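Local coordinates for protein myosin-17 (Arabidopsis thaliana, PDB 7KFL) that probably moves organelles and vesicles along actin filaments as a plant class XI myosin, whose globular tail recognises the cargo, at residues I65-L78 against F162-L174. Numbering follows the deposited sequence.
Sequences IEVPDNNEVLAYWL and FLEKIYGMIRDNL
Met169 reaches across to the loop between helix 53-65 and helix 71-89 with CB, SD and CE all in contact. CB lies 3.9 Å from Leu74 CD1; SD lies against Leu74 CD2 and Ile65 CD1; the bend at chi3 (84°) turns CE toward the loop, 3.4 Å from Asn70 ND2. That amide is fixed by two bonds. Its ND2 donates to Ile65 O at 2.8 Å, nearly in line with the carbonyl, while OD1 accepts from Asn173 ND2 at 3.1 Å, the amide planes 37° apart. A weak, longer bond runs from the same Asn173 ND2 to Asn71 OD1. A leucine at Asn70 would probably leave Ile65 O without its side-chain donor and Asn173 ND2 with the weak bond alone of these two, letting the loop shift. Deeper in, Ile166 is a knob among Ile65, Leu74, Trp77 and Leu78, its CG2 3.7 Å from Leu74 CD2. Leu78 fits in turn among Leu163, Ile166, Tyr167 and Ile170. At the outer margin Lys165 NZ forms a long salt bridge with Glu66 OE2, 3.5 Å. The axes of 71-78 and 162-174 approach to 9.4 Å at 140°, opposite in sense but clearly crossed: knobs-into-holes packing of two helix ends on helix 150-186 in the myosin's helical globular tail.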
# COMPACT_ATOMS: atom_id res chain seq x y z
N ILE A 65 -5.30 -3.69 17.95
CA ILE A 65 -4.29 -3.66 16.85
C ILE A 65 -2.87 -3.59 17.43
O ILE A 65 -1.94 -4.01 16.72
CB ILE A 65 -4.55 -2.52 15.84
CG1 ILE A 65 -4.26 -1.14 16.44
CG2 ILE A 65 -5.96 -2.62 15.29
CD1 ILE A 65 -4.50 0.01 15.49
N GLU A 66 -2.70 -3.07 18.65
CA GLU A 66 -1.37 -2.77 19.25
C GLU A 66 -0.87 -4.01 20.02
O GLU A 66 -0.46 -3.86 21.19
CB GLU A 66 -1.47 -1.51 20.11
CG GLU A 66 -0.22 -0.63 20.05
CD GLU A 66 0.14 -0.12 18.66
OE1 GLU A 66 1.24 -0.44 18.18
OE2 GLU A 66 -0.69 0.61 18.07
N VAL A 67 -0.86 -5.17 19.36
CA VAL A 67 -0.38 -6.48 19.90
C VAL A 67 0.58 -7.09 18.89
O VAL A 67 0.58 -6.71 17.72
CB VAL A 67 -1.55 -7.43 20.23
CG1 VAL A 67 -2.29 -7.00 21.49
CG2 VAL A 67 -2.52 -7.57 19.06
N PRO A 68 1.45 -8.06 19.29
CA PRO A 68 2.39 -8.68 18.37
C PRO A 68 1.70 -9.63 17.38
O PRO A 68 0.80 -10.35 17.80
CB PRO A 68 3.34 -9.45 19.30
CG PRO A 68 2.45 -9.82 20.47
CD PRO A 68 1.55 -8.62 20.65
N ASP A 69 2.14 -9.63 16.12
CA ASP A 69 1.51 -10.39 15.01
C ASP A 69 0.04 -9.96 14.92
O ASP A 69 -0.84 -10.76 15.29
CB ASP A 69 1.70 -11.90 15.19
CG ASP A 69 1.59 -12.70 13.90
OD1 ASP A 69 1.05 -12.15 12.91
OD2 ASP A 69 2.05 -13.85 13.89
N ASN A 70 -0.18 -8.73 14.45
CA ASN A 70 -1.49 -8.02 14.48
C ASN A 70 -2.12 -8.02 13.08
O ASN A 70 -3.03 -7.20 12.86
CB ASN A 70 -1.32 -6.59 15.01
CG ASN A 70 -0.19 -5.82 14.34
OD1 ASN A 70 0.49 -6.35 13.46
ND2 ASN A 70 0.01 -4.58 14.75
N ASN A 71 -1.69 -8.91 12.19
CA ASN A 71 -2.09 -8.89 10.75
C ASN A 71 -3.58 -9.20 10.63
O ASN A 71 -4.27 -8.48 9.87
CB ASN A 71 -1.24 -9.83 9.91
CG ASN A 71 -0.02 -9.15 9.32
OD1 ASN A 71 -0.09 -8.00 8.91
ND2 ASN A 71 1.10 -9.86 9.27
N GLU A 72 -4.06 -10.22 11.34
CA GLU A 72 -5.48 -10.69 11.28
C GLU A 72 -6.39 -9.61 11.89
O GLU A 72 -7.41 -9.29 11.25
CB GLU A 72 -5.63 -12.02 12.01
CG GLU A 72 -4.84 -13.15 11.37
CD GLU A 72 -5.08 -14.52 11.99
OE1 GLU A 72 -6.25 -14.83 12.30
OE2 GLU A 72 -4.09 -15.27 12.18
N VAL A 73 -6.02 -9.09 13.06
CA VAL A 73 -6.81 -8.05 13.80
C VAL A 73 -6.77 -6.72 13.04
O VAL A 73 -7.77 -5.97 13.13
CB VAL A 73 -6.31 -7.90 15.26
CG1 VAL A 73 -4.89 -7.36 15.34
CG2 VAL A 73 -7.25 -7.05 16.09
N LEU A 74 -5.68 -6.43 12.31
CA LEU A 74 -5.53 -5.20 11.49
C LEU A 74 -6.44 -5.28 10.25
O LEU A 74 -7.15 -4.29 9.99
CB LEU A 74 -4.07 -5.02 11.06
CG LEU A 74 -3.17 -4.31 12.08
CD1 LEU A 74 -1.71 -4.50 11.72
CD2 LEU A 74 -3.51 -2.83 12.18
N ALA A 75 -6.39 -6.39 9.52
CA ALA A 75 -7.23 -6.65 8.32
C ALA A 75 -8.71 -6.57 8.71
O ALA A 75 -9.50 -5.98 7.94
CB ALA A 75 -6.87 -7.99 7.72
N TYR A 76 -9.05 -7.13 9.87
CA TYR A 76 -10.41 -7.14 10.46
C TYR A 76 -10.89 -5.71 10.69
O TYR A 76 -11.98 -5.35 10.22
CB TYR A 76 -10.43 -7.93 11.78
CG TYR A 76 -11.79 -8.03 12.42
CD1 TYR A 76 -12.77 -8.87 11.89
CD2 TYR A 76 -12.11 -7.30 13.55
CE1 TYR A 76 -14.03 -8.96 12.47
CE2 TYR A 76 -13.36 -7.38 14.14
CZ TYR A 76 -14.32 -8.21 13.60
OH TYR A 76 -15.56 -8.30 14.17
N TRP A 77 -10.07 -4.91 11.39
CA TRP A 77 -10.43 -3.52 11.82
C TRP A 77 -10.28 -2.53 10.66
O TRP A 77 -10.89 -1.45 10.75
CB TRP A 77 -9.62 -3.11 13.05
CG TRP A 77 -10.23 -3.62 14.32
CD1 TRP A 77 -9.65 -4.44 15.25
CD2 TRP A 77 -11.57 -3.38 14.78
NE1 TRP A 77 -10.53 -4.71 16.26
CE2 TRP A 77 -11.72 -4.07 16.00
CE3 TRP A 77 -12.65 -2.65 14.28
CZ2 TRP A 77 -12.91 -4.04 16.72
CZ3 TRP A 77 -13.83 -2.61 15.00
CH2 TRP A 77 -13.95 -3.31 16.20
N LEU A 78 -9.52 -2.87 9.61
CA LEU A 78 -9.50 -2.08 8.36
C LEU A 78 -10.88 -2.16 7.70
O LEU A 78 -11.47 -1.10 7.41
CB LEU A 78 -8.42 -2.60 7.41
CG LEU A 78 -8.32 -1.84 6.09
CD1 LEU A 78 -7.52 -0.56 6.26
CD2 LEU A 78 -7.71 -2.71 5.00
N PHE A 162 -7.52 6.42 12.67
CA PHE A 162 -7.23 5.00 13.01
C PHE A 162 -7.28 4.14 11.74
O PHE A 162 -6.46 3.20 11.65
CB PHE A 162 -8.16 4.50 14.12
CG PHE A 162 -7.49 4.52 15.47
CD1 PHE A 162 -7.50 5.67 16.25
CD2 PHE A 162 -6.80 3.41 15.94
CE1 PHE A 162 -6.87 5.70 17.48
CE2 PHE A 162 -6.17 3.44 17.17
CZ PHE A 162 -6.20 4.59 17.94
N LEU A 163 -8.16 4.44 10.78
CA LEU A 163 -8.19 3.77 9.45
C LEU A 163 -6.84 3.98 8.75
O LEU A 163 -6.29 3.00 8.22
CB LEU A 163 -9.34 4.32 8.61
CG LEU A 163 -9.41 3.79 7.17
CD1 LEU A 163 -9.52 2.27 7.15
CD2 LEU A 163 -10.57 4.41 6.41
N GLU A 164 -6.34 5.22 8.76
CA GLU A 164 -5.05 5.62 8.14
C GLU A 164 -3.90 4.89 8.85
O GLU A 164 -3.01 4.39 8.15
CB GLU A 164 -4.90 7.14 8.17
CG GLU A 164 -5.82 7.85 7.20
CD GLU A 164 -5.96 9.35 7.40
OE1 GLU A 164 -5.24 9.91 8.25
OE2 GLU A 164 -6.79 9.95 6.69
N LYS A 165 -3.94 4.82 10.18
CA LYS A 165 -2.92 4.12 11.02
C LYS A 165 -2.92 2.63 10.70
O LYS A 165 -1.83 2.06 10.49
CB LYS A 165 -3.20 4.35 12.50
CG LYS A 165 -2.29 3.58 13.45
CD LYS A 165 -2.39 4.07 14.88
CE LYS A 165 -1.70 3.14 15.87
NZ LYS A 165 -0.23 3.15 15.71
N ILE A 166 -4.11 2.01 10.68
CA ILE A 166 -4.29 0.55 10.41
C ILE A 166 -3.79 0.26 8.99
O ILE A 166 -2.91 -0.62 8.85
CB ILE A 166 -5.76 0.13 10.64
CG1 ILE A 166 -6.08 0.10 12.14
CG2 ILE A 166 -6.06 -1.21 9.98
CD1 ILE A 166 -7.56 0.16 12.45
N TYR A 167 -4.30 0.97 7.98
CA TYR A 167 -3.84 0.89 6.57
C TYR A 167 -2.31 0.95 6.52
O TYR A 167 -1.69 0.10 5.85
CB TYR A 167 -4.42 2.03 5.72
CG TYR A 167 -3.80 2.16 4.36
CD1 TYR A 167 -2.66 2.92 4.16
CD2 TYR A 167 -4.35 1.52 3.26
CE1 TYR A 167 -2.08 3.04 2.91
CE2 TYR A 167 -3.78 1.63 2.00
CZ TYR A 167 -2.64 2.39 1.82
OH TYR A 167 -2.08 2.50 0.58
N GLY A 168 -1.73 1.94 7.20
CA GLY A 168 -0.28 2.18 7.27
C GLY A 168 0.47 0.99 7.85
O GLY A 168 1.55 0.68 7.33
N MET A 169 -0.09 0.34 8.88
CA MET A 169 0.56 -0.78 9.63
C MET A 169 0.54 -2.06 8.78
O MET A 169 1.57 -2.76 8.77
CB MET A 169 -0.15 -1.03 10.96
CG MET A 169 0.29 -0.06 12.05
SD MET A 169 -0.94 0.13 13.35
CE MET A 169 -0.54 -1.27 14.40
N ILE A 170 -0.57 -2.35 8.11
CA ILE A 170 -0.69 -3.50 7.15
C ILE A 170 0.39 -3.34 6.08
O ILE A 170 1.20 -4.27 5.90
CB ILE A 170 -2.11 -3.60 6.55
CG1 ILE A 170 -3.13 -4.05 7.59
CG2 ILE A 170 -2.12 -4.50 5.33
CD1 ILE A 170 -4.58 -3.90 7.15
N ARG A 171 0.41 -2.18 5.40
CA ARG A 171 1.36 -1.85 4.31
C ARG A 171 2.80 -1.97 4.83
O ARG A 171 3.61 -2.63 4.15
CB ARG A 171 1.09 -0.43 3.79
CG ARG A 171 2.11 0.08 2.78
CD ARG A 171 2.03 1.58 2.62
NE ARG A 171 2.43 2.28 3.83
CZ ARG A 171 2.24 3.57 4.06
NH1 ARG A 171 1.64 4.34 3.17
NH2 ARG A 171 2.65 4.09 5.21
N ASP A 172 3.11 -1.35 5.97
CA ASP A 172 4.49 -1.30 6.54
C ASP A 172 4.89 -2.72 7.00
O ASP A 172 6.06 -3.08 6.78
CB ASP A 172 4.60 -0.22 7.62
CG ASP A 172 4.55 1.21 7.09
OD1 ASP A 172 4.57 1.39 5.85
OD2 ASP A 172 4.49 2.14 7.92
N ASN A 173 3.97 -3.50 7.57
CA ASN A 173 4.20 -4.92 7.97
C ASN A 173 4.62 -5.75 6.74
O ASN A 173 5.55 -6.57 6.88
CB ASN A 173 2.98 -5.56 8.62
CG ASN A 173 2.79 -5.18 10.08
OD1 ASN A 173 3.59 -4.44 10.65
ND2 ASN A 173 1.73 -5.69 10.69
N LEU A 174 3.94 -5.55 5.61
CA LEU A 174 4.24 -6.23 4.32
C LEU A 174 5.61 -5.78 3.80
O LEU A 174 6.38 -6.65 3.35
CB LEU A 174 3.11 -5.93 3.32
CG LEU A 174 3.27 -6.50 1.91
CD1 LEU A 174 3.69 -7.97 1.94
CD2 LEU A 174 1.99 -6.34 1.12